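Local coordinates for protein chorismate synthase (Campylobacter jejuni, PDB 1SQ1) that probably catalyses the last step of the shikimate pathway, eliminating phosphate from 5-enolpyruvylshikimate-3-phosphate to yield chorismate, with reduced FMN as cofactor, at residues Asn41-Arg46 against Ala130-Gly135; Val149-Phe154 against Val331-Val336; Val203-Phe208 against Asp321-Val326; Ile237-Ala242 against Tyr291-Pro296. One frame throughout, in Å; residues are numbered along the deposited sequence.

Interactions 2, 3 and 4 are built on one antiparallel sheet, in which strands 148-156, 205-212, 286-292 and 240-245 are successive neighbours. A probable hydrogen bond of 2.9 Å from Phe208 N to Gly152 O ties interaction 3 to interaction 2, and one of 2.7 Å from Phe292 N to Ala205 O ties it to interaction 4. Helix 325-346 serves interactions 2 and 3. Interaction 1 lies beyond that helix, its centre 11 Å from that of interaction 2. Interaction 4 carries predicted FMN-binding residues and a sulfate; the side chain of its Asn238 lies about 10 Å from that of Arg46 of interaction 1, predicted to bind NADP(+).

Interaction 1 of 4, residues Asn41-Arg46 against Ala130-Gly135; sequences NELDKR and ARVAGG
Val132 presses its two methyls against Glu42 and Leu43 of helix 36-45 and Arg46 just after it. The apolar packing is shared between its branches. CG1, standing opposite the backbone N about CA-CB (chi1 -180°), meets Leu43 CD2 at 3.8 Å and also approaches the carbonyl oxygen of Glu42, with Val132 CG1 to Glu42 O 3.9 Å. The other branch, CG2, turns to the aliphatic part of Arg46, touching its CD at 3.9 Å. Leu43 reaches further with the same CD2, which comes within 4.4 Å of Ala133 CB, while the CG of Glu42 lies 4.1 Å from Val132 CG1, the two side chains meeting at about a right angle. Polar ends are used elsewhere: Glu42 OE1 forms a salt bridge with Arg337 NH2, and Arg46, bent at chi3 (-65°) beyond the CD that rests on Val132, has its NE hydrogen-bonded to Ser128 OG. The guanidinium of Arg46, predicted to take part in binding NADP(+), also has its NH2 close to Arg327 NH1, a like charge. The two helix segments run roughly antiparallel, at 148°, and their axes approach to 9.1 Å. Helix 325-346 touches both, through Val330 on Lys45 and Val331 on Val132. Cys23 of strand 21-26 touches Ala133, so helix 128-143 lies between helix 325-346 and the sheet holding that strand, with residues 41-46 packed on it.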
loop_
_atom_site.group_PDB
_atom_site.type_symbol
_atom_site.label_atom_id
_atom_site.label_comp_id
_atom_site.label_asym_id
_atom_site.label_seq_id
_atom_site.Cartn_x
_atom_site.Cartn_y
_atom_site.Cartn_z
ATOM N N ASN A 41 23.444 -11.621 18.491
ATOM C CA ASN A 41 23.412 -11.251 19.903
ATOM C C ASN A 41 22.049 -10.759 20.336
ATOM O O ASN A 41 21.562 -11.119 21.404
ATOM C CB ASN A 41 24.442 -10.168 20.217
ATOM C CG ASN A 41 25.850 -10.697 20.218
ATOM O OD1 ASN A 41 26.109 -11.795 20.716
ATOM N ND2 ASN A 41 26.777 -9.916 19.675
ATOM N N GLU A 42 21.434 -9.928 19.508
ATOM C CA GLU A 42 20.133 -9.388 19.843
ATOM C C GLU A 42 19.148 -10.527 20.017
ATOM O O GLU A 42 18.337 -10.517 20.942
ATOM C CB GLU A 42 19.650 -8.439 18.750
ATOM C CG GLU A 42 18.749 -7.342 19.274
ATOM C CD GLU A 42 19.494 -6.344 20.151
ATOM O OE1 GLU A 42 18.844 -5.452 20.731
ATOM O OE2 GLU A 42 20.734 -6.441 20.259
ATOM N N LEU A 43 19.222 -11.518 19.137
ATOM C CA LEU A 43 18.312 -12.651 19.237
ATOM C C LEU A 43 18.480 -13.374 20.578
ATOM O O LEU A 43 17.524 -13.957 21.097
ATOM C CB LEU A 43 18.527 -13.631 18.072
ATOM C CG LEU A 43 17.862 -13.281 16.740
ATOM C CD1 LEU A 43 18.210 -14.324 15.702
ATOM C CD2 LEU A 43 16.356 -13.211 16.923
ATOM N N ASP A 44 19.686 -13.314 21.143
ATOM C CA ASP A 44 19.962 -13.970 22.420
ATOM C C ASP A 44 19.415 -13.199 23.618
ATOM O O ASP A 44 19.324 -13.738 24.727
ATOM C CB ASP A 44 21.470 -14.207 22.597
ATOM C CG ASP A 44 22.027 -15.218 21.599
ATOM O OD1 ASP A 44 21.302 -16.167 21.225
ATOM O OD2 ASP A 44 23.199 -15.077 21.201
ATOM N N LYS A 45 19.047 -11.940 23.398
ATOM C CA LYS A 45 18.495 -11.122 24.471
ATOM C C LYS A 45 17.073 -11.568 24.795
ATOM O O LYS A 45 16.721 -11.711 25.968
ATOM C CB LYS A 45 18.505 -9.636 24.092
ATOM C CG LYS A 45 19.781 -8.905 24.480
ATOM C CD LYS A 45 19.565 -7.399 24.493
ATOM C CE LYS A 45 20.757 -6.670 25.092
ATOM N NZ LYS A 45 20.538 -5.196 25.164
ATOM N N ARG A 46 16.257 -11.794 23.767
ATOM C CA ARG A 46 14.888 -12.240 24.006
ATOM C C ARG A 46 14.919 -13.647 24.622
ATOM O O ARG A 46 15.718 -14.495 24.210
ATOM C CB ARG A 46 14.081 -12.254 22.705
ATOM C CG ARG A 46 14.516 -13.306 21.711
ATOM C CD ARG A 46 13.479 -13.480 20.619
ATOM N NE ARG A 46 12.206 -13.996 21.119
ATOM C CZ ARG A 46 12.009 -15.242 21.546
ATOM N NH1 ARG A 46 13.007 -16.117 21.543
ATOM N NH2 ARG A 46 10.805 -15.619 21.958
ATOM N N ALA A 130 11.182 -13.378 14.988
ATOM C CA ALA A 130 11.297 -12.705 13.708
ATOM C C ALA A 130 11.390 -11.187 13.906
ATOM O O ALA A 130 12.327 -10.557 13.423
ATOM C CB ALA A 130 10.102 -13.063 12.829
ATOM N N ARG A 131 10.436 -10.605 14.629
ATOM C CA ARG A 131 10.427 -9.167 14.860
ATOM C C ARG A 131 11.798 -8.695 15.318
ATOM O O ARG A 131 12.260 -7.630 14.916
ATOM C CB ARG A 131 9.376 -8.812 15.910
ATOM C CG ARG A 131 8.087 -9.627 15.782
ATOM C CD ARG A 131 7.078 -9.316 16.884
ATOM N NE ARG A 131 6.434 -8.019 16.716
ATOM C CZ ARG A 131 5.144 -7.852 16.453
ATOM N NH1 ARG A 131 4.647 -6.628 16.316
ATOM N NH2 ARG A 131 4.346 -8.904 16.334
ATOM N N VAL A 132 12.448 -9.489 16.165
ATOM C CA VAL A 132 13.785 -9.152 16.663
ATOM C C VAL A 132 14.829 -9.216 15.529
ATOM O O VAL A 132 15.566 -8.252 15.307
ATOM C CB VAL A 132 14.204 -10.100 17.812
ATOM C CG1 VAL A 132 15.597 -9.737 18.325
ATOM C CG2 VAL A 132 13.198 -10.005 18.936
ATOM N N ALA A 133 14.896 -10.334 14.811
ATOM C CA ALA A 133 15.846 -10.439 13.710
ATOM C C ALA A 133 15.720 -9.208 12.816
ATOM O O ALA A 133 16.688 -8.472 12.611
ATOM C CB ALA A 133 15.581 -11.693 12.897
ATOM N N GLY A 134 14.513 -8.992 12.295
ATOM C CA GLY A 134 14.250 -7.860 11.421
ATOM C C GLY A 134 14.689 -6.525 11.996
ATOM O O GLY A 134 15.333 -5.736 11.306
ATOM N N GLY A 135 14.336 -6.256 13.249
ATOM C CA GLY A 135 14.745 -5.009 13.874
ATOM C C GLY A 135 16.265 -4.872 13.908
ATOM O O GLY A 135 16.808 -3.777 13.696
#

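Interaction 2 of 4, residues Val149-Phe154 against Val331-Val336; sequences VQSGVF and VASAMV
Val149, Ser333 and Ser151 carry this contact between strand 148-156 and helix 325-346, whose local axes run nearly antiparallel and approach to 7.7 Å. Val149 lays its CG1 over the helix. That methyl lies 4.1 Å from Val336 CG1, and Val149 CG1 is 4.0 Å from the carbonyl oxygen of Ser333, so one branch of the valine touches two residues three apart along the helix. Ser333 sends its hydroxyl toward the strand and meets Ser151 hydroxyl to hydroxyl, Ser333 OG to Ser151 OG being 2.9 Å. Either oxygen could be the donor. Both serines hold OG on the side of their own backbone N, away from the carbonyl carbon (chi1 -52° in Ser151, -83° in Ser333), which brings the two groups together between strand and helix. Ser151 CB follows, 3.3 Å from Ser333 OG. Leu230 and Leu234 of helix 226-235 pack on Val336, while Arg337 and Leu340 touch Val149. Ser151 OG is also hydrogen-bonded to Thr209 OG1 on the neighbouring strand. It is thus shared by Ser333 OG and Thr209 OG1, a polar link from the helix to two adjacent strands, set next to the apolar contact of Val149 with Val336.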
loop_
_atom_site.group_PDB
_atom_site.type_symbol
_atom_site.label_atom_id
_atom_site.label_comp_id
_atom_site.label_asym_id
_atom_site.label_seq_id
_atom_site.Cartn_x
_atom_site.Cartn_y
_atom_site.Cartn_z
ATOM N N VAL A 149 18.773 3.051 19.659
ATOM C CA VAL A 149 17.506 2.713 20.291
ATOM C C VAL A 149 17.761 1.667 21.373
ATOM O O VAL A 149 18.319 0.604 21.100
ATOM C CB VAL A 149 16.495 2.153 19.256
ATOM C CG1 VAL A 149 15.209 1.745 19.950
ATOM C CG2 VAL A 149 16.196 3.208 18.201
ATOM N N GLN A 150 17.360 1.979 22.601
ATOM C CA GLN A 150 17.542 1.072 23.727
ATOM C C GLN A 150 16.317 1.111 24.626
ATOM O O GLN A 150 15.667 2.149 24.744
ATOM C CB GLN A 150 18.789 1.470 24.517
ATOM C CG GLN A 150 19.226 2.913 24.277
ATOM C CD GLN A 150 20.558 3.242 24.927
ATOM O OE1 GLN A 150 21.436 2.379 25.044
ATOM N NE2 GLN A 150 20.722 4.499 25.336
ATOM N N SER A 151 16.012 -0.024 25.258
ATOM C CA SER A 151 14.849 -0.159 26.144
ATOM C C SER A 151 15.155 -1.031 27.359
ATOM O O SER A 151 16.125 -1.797 27.365
ATOM C CB SER A 151 13.683 -0.800 25.390
ATOM O OG SER A 151 13.405 -0.114 24.178
ATOM N N GLY A 152 14.303 -0.921 28.375
ATOM C CA GLY A 152 14.471 -1.704 29.584
ATOM C C GLY A 152 13.244 -1.652 30.473
ATOM O O GLY A 152 12.404 -0.770 30.305
ATOM N N VAL A 153 13.136 -2.585 31.421
ATOM C CA VAL A 153 11.990 -2.639 32.334
ATOM C C VAL A 153 12.140 -1.662 33.500
ATOM O O VAL A 153 13.137 -1.696 34.221
ATOM C CB VAL A 153 11.813 -4.043 32.956
ATOM C CG1 VAL A 153 10.492 -4.109 33.703
ATOM C CG2 VAL A 153 11.897 -5.112 31.894
ATOM N N PHE A 154 11.145 -0.805 33.701
ATOM C CA PHE A 154 11.218 0.138 34.802
ATOM C C PHE A 154 10.117 -0.076 35.808
ATOM O O PHE A 154 10.084 0.574 36.853
ATOM C CB PHE A 154 11.189 1.579 34.300
ATOM C CG PHE A 154 9.859 2.048 33.775
ATOM C CD1 PHE A 154 9.022 2.835 34.565
ATOM C CD2 PHE A 154 9.506 1.839 32.441
ATOM C CE1 PHE A 154 7.856 3.432 34.019
ATOM C CE2 PHE A 154 8.349 2.428 31.890
ATOM C CZ PHE A 154 7.525 3.227 32.682
ATOM N N VAL A 331 11.604 -6.705 22.204
ATOM C CA VAL A 331 10.806 -6.585 20.992
ATOM C C VAL A 331 10.404 -5.130 20.766
ATOM O O VAL A 331 10.402 -4.655 19.628
ATOM C CB VAL A 331 9.544 -7.463 21.069
ATOM C CG1 VAL A 331 8.676 -7.236 19.849
ATOM C CG2 VAL A 331 9.945 -8.925 21.171
ATOM N N ALA A 332 10.070 -4.422 21.841
ATOM C CA ALA A 332 9.702 -3.017 21.720
ATOM C C ALA A 332 10.861 -2.273 21.056
ATOM O O ALA A 332 10.650 -1.294 20.339
ATOM C CB ALA A 332 9.413 -2.433 23.081
ATOM N N SER A 333 12.087 -2.741 21.283
ATOM C CA SER A 333 13.246 -2.102 20.663
ATOM C C SER A 333 13.253 -2.370 19.165
ATOM O O SER A 333 13.319 -1.441 18.365
ATOM C CB SER A 333 14.557 -2.608 21.274
ATOM O OG SER A 333 14.865 -1.917 22.473
ATOM N N ALA A 334 13.177 -3.648 18.795
ATOM C CA ALA A 334 13.174 -4.047 17.392
ATOM C C ALA A 334 12.135 -3.263 16.598
ATOM O O ALA A 334 12.443 -2.711 15.548
ATOM C CB ALA A 334 12.907 -5.541 17.276
HETATM N N MSE A 335 10.908 -3.213 17.109
HETATM C CA MSE A 335 9.834 -2.490 16.445
HETATM C C MSE A 335 10.136 -1.007 16.262
HETATM O O MSE A 335 9.896 -0.451 15.185
HETATM C CB MSE A 335 8.509 -2.642 17.210
HETATM C CG MSE A 335 7.933 -4.044 17.236
HETATM SE SE MSE A 335 7.870 -4.916 15.504
HETATM C CE MSE A 335 6.572 -3.800 14.583
ATOM N N VAL A 336 10.645 -0.355 17.302
ATOM C CA VAL A 336 10.951 1.066 17.178
ATOM C C VAL A 336 12.093 1.234 16.188
ATOM O O VAL A 336 12.231 2.267 15.538
ATOM C CB VAL A 336 11.341 1.689 18.527
ATOM C CG1 VAL A 336 11.727 3.138 18.327
ATOM C CG2 VAL A 336 10.168 1.591 19.495
#

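Interaction 3 of 4, residues Val203-Phe208 against Asp321-Val326; sequences VGAAVF and DPCVGV
Val203 and Ala205 run alongside Cys323 and Gly325, the two backbones heading the same way within 18° and joined by a hydrogen bond from Val203 N to Pro322 O (2.7 Å). That bond is bent, 135° at the hydrogen. Val203 CG1, set between its own backbone N and carbonyl carbon, lies against Pro322 O and meets Cys323 CB at 3.9 Å. Cys323 stretches SG opposite its backbone N (chi1 -180°), along the strand, where the sulfur touches Ala205 CB at 3.8 Å. The same methyl rests against the backbone of Gly325, Ala205 CB to Gly325 CA being 3.9 Å; with no side chain on the glycine, the chain can pass close above the strand. One step on, Val207 CG2 lies 3.4 Å from Gly325 O. Asp321 OD1 accepts from Cys323 N at 3.0 Å, making an Asx turn that includes Pro322 and Cys323 of the contact. Ile193 of helix 186-198 touches Pro322 and Cys323, and Gly204 bonds through its backbone to the second subunit. Residues 321-326 thus lead toward helix 325-346 while lying against the beginning of strand 205-212, beside the predicted FMN site, whose Pro294 is close to Gly204.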
loop_
_atom_site.group_PDB
_atom_site.type_symbol
_atom_site.label_atom_id
_atom_site.label_comp_id
_atom_site.label_asym_id
_atom_site.label_seq_id
_atom_site.Cartn_x
_atom_site.Cartn_y
_atom_site.Cartn_z
ATOM N N VAL A 203 2.449 -11.525 35.797
ATOM C CA VAL A 203 2.424 -10.127 36.228
ATOM C C VAL A 203 2.800 -9.182 35.099
ATOM O O VAL A 203 3.665 -9.500 34.291
ATOM C CB VAL A 203 3.394 -9.882 37.395
ATOM C CG1 VAL A 203 4.779 -10.337 37.007
ATOM C CG2 VAL A 203 3.399 -8.404 37.765
ATOM N N GLY A 204 2.153 -8.018 35.057
ATOM C CA GLY A 204 2.444 -7.037 34.023
ATOM C C GLY A 204 3.794 -6.360 34.201
ATOM O O GLY A 204 4.530 -6.681 35.137
ATOM N N ALA A 205 4.120 -5.432 33.300
ATOM C CA ALA A 205 5.388 -4.693 33.348
ATOM C C ALA A 205 5.347 -3.415 32.500
ATOM O O ALA A 205 4.586 -3.329 31.541
ATOM C CB ALA A 205 6.532 -5.587 32.885
ATOM N N ALA A 206 6.162 -2.428 32.870
ATOM C CA ALA A 206 6.236 -1.158 32.148
ATOM C C ALA A 206 7.610 -0.988 31.475
ATOM O O ALA A 206 8.643 -0.927 32.152
ATOM C CB ALA A 206 5.977 -0.010 33.101
ATOM N N VAL A 207 7.618 -0.915 30.145
ATOM C CA VAL A 207 8.863 -0.771 29.405
ATOM C C VAL A 207 9.179 0.653 28.991
ATOM O O VAL A 207 8.277 1.444 28.700
ATOM C CB VAL A 207 8.862 -1.645 28.157
ATOM C CG1 VAL A 207 10.043 -1.294 27.282
ATOM C CG2 VAL A 207 8.922 -3.105 28.565
ATOM N N PHE A 208 10.474 0.969 28.977
ATOM C CA PHE A 208 10.954 2.295 28.594
ATOM C C PHE A 208 11.906 2.222 27.400
ATOM O O PHE A 208 12.966 1.602 27.476
ATOM C CB PHE A 208 11.685 2.956 29.760
ATOM C CG PHE A 208 12.222 4.321 29.439
ATOM C CD1 PHE A 208 11.360 5.376 29.157
ATOM C CD2 PHE A 208 13.594 4.555 29.410
ATOM C CE1 PHE A 208 11.856 6.647 28.852
ATOM C CE2 PHE A 208 14.096 5.823 29.105
ATOM C CZ PHE A 208 13.227 6.870 28.827
ATOM N N ASP A 321 5.633 -17.878 30.987
ATOM C CA ASP A 321 6.313 -16.612 31.219
ATOM C C ASP A 321 5.516 -15.791 32.228
ATOM O O ASP A 321 4.471 -15.225 31.898
ATOM C CB ASP A 321 6.476 -15.816 29.915
ATOM C CG ASP A 321 7.573 -14.756 30.011
ATOM O OD1 ASP A 321 7.784 -14.208 31.119
ATOM O OD2 ASP A 321 8.214 -14.460 28.977
ATOM N N PRO A 322 5.998 -15.729 33.479
ATOM C CA PRO A 322 5.344 -14.980 34.550
ATOM C C PRO A 322 5.392 -13.475 34.333
ATOM O O PRO A 322 4.727 -12.716 35.035
ATOM C CB PRO A 322 6.124 -15.412 35.782
ATOM C CG PRO A 322 7.494 -15.624 35.238
ATOM C CD PRO A 322 7.206 -16.404 33.986
ATOM N N CYS A 323 6.194 -13.046 33.366
ATOM C CA CYS A 323 6.320 -11.627 33.065
ATOM C C CYS A 323 6.908 -11.442 31.685
ATOM O O CYS A 323 8.117 -11.278 31.536
ATOM C CB CYS A 323 7.220 -10.939 34.084
ATOM S SG CYS A 323 7.406 -9.183 33.755
ATOM N N VAL A 324 6.046 -11.452 30.678
ATOM C CA VAL A 324 6.490 -11.319 29.302
ATOM C C VAL A 324 6.933 -9.902 28.960
ATOM O O VAL A 324 7.477 -9.659 27.890
ATOM C CB VAL A 324 5.379 -11.779 28.331
ATOM C CG1 VAL A 324 4.200 -10.804 28.366
ATOM C CG2 VAL A 324 5.940 -11.919 26.935
ATOM N N GLY A 325 6.699 -8.965 29.871
ATOM C CA GLY A 325 7.116 -7.594 29.635
ATOM C C GLY A 325 8.633 -7.467 29.590
ATOM O O GLY A 325 9.169 -6.458 29.134
ATOM N N VAL A 326 9.341 -8.482 30.073
ATOM C CA VAL A 326 10.793 -8.444 30.043
ATOM C C VAL A 326 11.226 -8.744 28.620
ATOM O O VAL A 326 11.911 -7.932 28.010
ATOM C CB VAL A 326 11.418 -9.469 31.018
ATOM C CG1 VAL A 326 12.904 -9.624 30.732
ATOM C CG2 VAL A 326 11.228 -8.997 32.448
#

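Interaction 4 of 4, residues Ile237-Ala242 against Tyr291-Pro296; sequences INAVKA and YFKPTP. With SO4 (sulfate ion), chain B.
Lys293 and Ala239 meet first through the backbone, Lys293 N giving a hydrogen bond of 2.8 Å to Ala239 O, and the lysine side chain then climbs across the turn. Its CB lies 3.8 Å from Lys241 CG. CG, set between the backbone N and the carbonyl carbon (chi1 76°), passes Ala239 O at 3.4 Å. Beyond it the chain is fully extended: CD runs beside Lys241 CG, CE approaches sulfate O3, and NZ makes a weak hydrogen bond of 3.0 Å to that same oxygen. Ala239 N holds the ion from the turn, donating to sulfate O4 at 2.8 Å, and Gly278 N of the second subunit adds a third bond, so the ion, probably from the crystallisation liquor, bridges the two subunits. Lys241, whose chain is bent at chi2 and chi3, gives its NZ to Ser273 O of the second subunit. Under the turn lies the Phe292 ring, with Val240 CG2 over its centre in a CH-pi contact (3.8 Å to the centroid, 13° off the normal) and Ile237 CG2 3.6 Å from Phe292 CE2. Val240 and Phe292 form an antiparallel non-hydrogen-bonded pair, flanked by the bonds Lys241 N to Tyr291 O and Lys293 N to Ala239 O, and Ala242 continues the sheet into the second subunit. The type II turn from Ile237 to Val240 leads into strand 240-245 and, with Lys293, presents the sulfate site, consistent with the FMN-binding role predicted for Asn238, Ala239 and Lys293 in this chorismate synthase.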
loop_
_atom_site.group_PDB
_atom_site.type_symbol
_atom_site.label_atom_id
_atom_site.label_comp_id
_atom_site.label_asym_id
_atom_site.label_seq_id
_atom_site.Cartn_x
_atom_site.Cartn_y
_atom_site.Cartn_z
ATOM N N ILE A 237 2.415 -5.116 19.646
ATOM C CA ILE A 237 3.160 -6.117 20.382
ATOM C C ILE A 237 2.235 -6.885 21.316
ATOM O O ILE A 237 1.303 -6.315 21.886
ATOM C CB ILE A 237 4.281 -5.480 21.220
ATOM C CG1 ILE A 237 5.262 -4.760 20.296
ATOM C CG2 ILE A 237 4.965 -6.561 22.066
ATOM C CD1 ILE A 237 6.510 -4.222 20.967
ATOM N N ASN A 238 2.491 -8.178 21.472
ATOM C CA ASN A 238 1.686 -9.002 22.353
ATOM C C ASN A 238 1.704 -8.479 23.762
ATOM O O ASN A 238 2.736 -8.041 24.254
ATOM C CB ASN A 238 2.202 -10.429 22.378
ATOM C CG ASN A 238 1.484 -11.312 21.399
ATOM O OD1 ASN A 238 0.822 -12.276 21.794
ATOM N ND2 ASN A 238 1.592 -10.985 20.109
ATOM N N ALA A 239 0.551 -8.537 24.409
ATOM C CA ALA A 239 0.424 -8.104 25.787
ATOM C C ALA A 239 0.393 -6.600 26.017
ATOM O O ALA A 239 0.142 -6.164 27.131
ATOM C CB ALA A 239 1.542 -8.732 26.613
ATOM N N VAL A 240 0.635 -5.799 24.985
ATOM C CA VAL A 240 0.640 -4.355 25.179
ATOM C C VAL A 240 -0.757 -3.764 25.245
ATOM O O VAL A 240 -1.594 -4.022 24.380
ATOM C CB VAL A 240 1.439 -3.641 24.077
ATOM C CG1 VAL A 240 1.286 -2.138 24.226
ATOM C CG2 VAL A 240 2.915 -4.022 24.176
ATOM N N LYS A 241 -1.004 -2.961 26.275
ATOM C CA LYS A 241 -2.312 -2.343 26.441
ATOM C C LYS A 241 -2.273 -0.807 26.557
ATOM O O LYS A 241 -3.317 -0.150 26.668
ATOM C CB LYS A 241 -3.005 -2.945 27.663
ATOM C CG LYS A 241 -3.133 -4.465 27.629
ATOM C CD LYS A 241 -3.934 -4.968 26.434
ATOM C CE LYS A 241 -5.352 -4.425 26.401
ATOM N NZ LYS A 241 -6.040 -4.985 25.209
ATOM N N ALA A 242 -1.077 -0.232 26.545
ATOM C CA ALA A 242 -0.944 1.217 26.614
ATOM C C ALA A 242 0.396 1.686 26.058
ATOM O O ALA A 242 1.403 0.978 26.135
ATOM C CB ALA A 242 -1.115 1.697 28.045
ATOM N N TYR A 291 3.440 -0.313 28.056
ATOM C CA TYR A 291 2.956 -1.066 29.201
ATOM C C TYR A 291 2.400 -2.434 28.854
ATOM O O TYR A 291 1.412 -2.561 28.138
ATOM C CB TYR A 291 1.899 -0.246 29.915
ATOM C CG TYR A 291 2.444 1.073 30.370
ATOM C CD1 TYR A 291 3.166 1.178 31.553
ATOM C CD2 TYR A 291 2.300 2.205 29.583
ATOM C CE1 TYR A 291 3.733 2.382 31.938
ATOM C CE2 TYR A 291 2.865 3.413 29.958
ATOM C CZ TYR A 291 3.580 3.492 31.132
ATOM O OH TYR A 291 4.161 4.680 31.483
ATOM N N PHE A 292 3.040 -3.457 29.391
ATOM C CA PHE A 292 2.630 -4.821 29.155
ATOM C C PHE A 292 1.719 -5.365 30.255
ATOM O O PHE A 292 1.933 -5.122 31.450
ATOM C CB PHE A 292 3.855 -5.719 29.043
ATOM C CG PHE A 292 4.655 -5.514 27.788
ATOM C CD1 PHE A 292 5.424 -4.366 27.611
ATOM C CD2 PHE A 292 4.685 -6.500 26.810
ATOM C CE1 PHE A 292 6.201 -4.202 26.482
ATOM C CE2 PHE A 292 5.460 -6.345 25.675
ATOM C CZ PHE A 292 6.226 -5.196 25.510
ATOM N N LYS A 293 0.702 -6.117 29.845
ATOM C CA LYS A 293 -0.222 -6.714 30.798
ATOM C C LYS A 293 0.354 -8.061 31.195
ATOM O O LYS A 293 1.292 -8.553 30.561
ATOM C CB LYS A 293 -1.594 -6.920 30.156
ATOM C CG LYS A 293 -1.676 -8.110 29.201
ATOM C CD LYS A 293 -3.074 -8.264 28.589
ATOM C CE LYS A 293 -3.157 -9.512 27.715
ATOM N NZ LYS A 293 -4.557 -9.807 27.319
ATOM N N PRO A 294 -0.182 -8.669 32.262
ATOM C CA PRO A 294 0.344 -9.971 32.667
ATOM C C PRO A 294 -0.008 -11.040 31.636
ATOM O O PRO A 294 -1.112 -11.063 31.084
ATOM C CB PRO A 294 -0.319 -10.211 34.021
ATOM C CG PRO A 294 -1.580 -9.410 33.933
ATOM C CD PRO A 294 -1.122 -8.151 33.268
ATOM N N THR A 295 0.961 -11.907 31.372
ATOM C CA THR A 295 0.824 -13.007 30.424
ATOM C C THR A 295 -0.477 -13.763 30.663
ATOM O O THR A 295 -0.759 -14.174 31.787
ATOM C CB THR A 295 1.970 -13.995 30.604
ATOM O OG1 THR A 295 3.124 -13.300 31.096
ATOM C CG2 THR A 295 2.297 -14.658 29.288
ATOM N N PRO A 296 -1.275 -13.979 29.605
ATOM C CA PRO A 296 -2.554 -14.697 29.731
ATOM C C PRO A 296 -2.397 -16.168 30.132
ATOM O O PRO A 296 -1.861 -16.979 29.369
ATOM C CB PRO A 296 -3.168 -14.540 28.345
ATOM C CG PRO A 296 -1.957 -14.578 27.458
ATOM C CD PRO A 296 -0.987 -13.664 28.195
HETATM S S SO4 B . -2.962 -8.822 23.479
HETATM O O1 SO4 B . -2.499 -10.226 23.437
HETATM O O2 SO4 B . -4.054 -8.606 22.492
HETATM O O3 SO4 B . -3.471 -8.499 24.828
HETATM O O4 SO4 B . -1.836 -7.926 23.145
#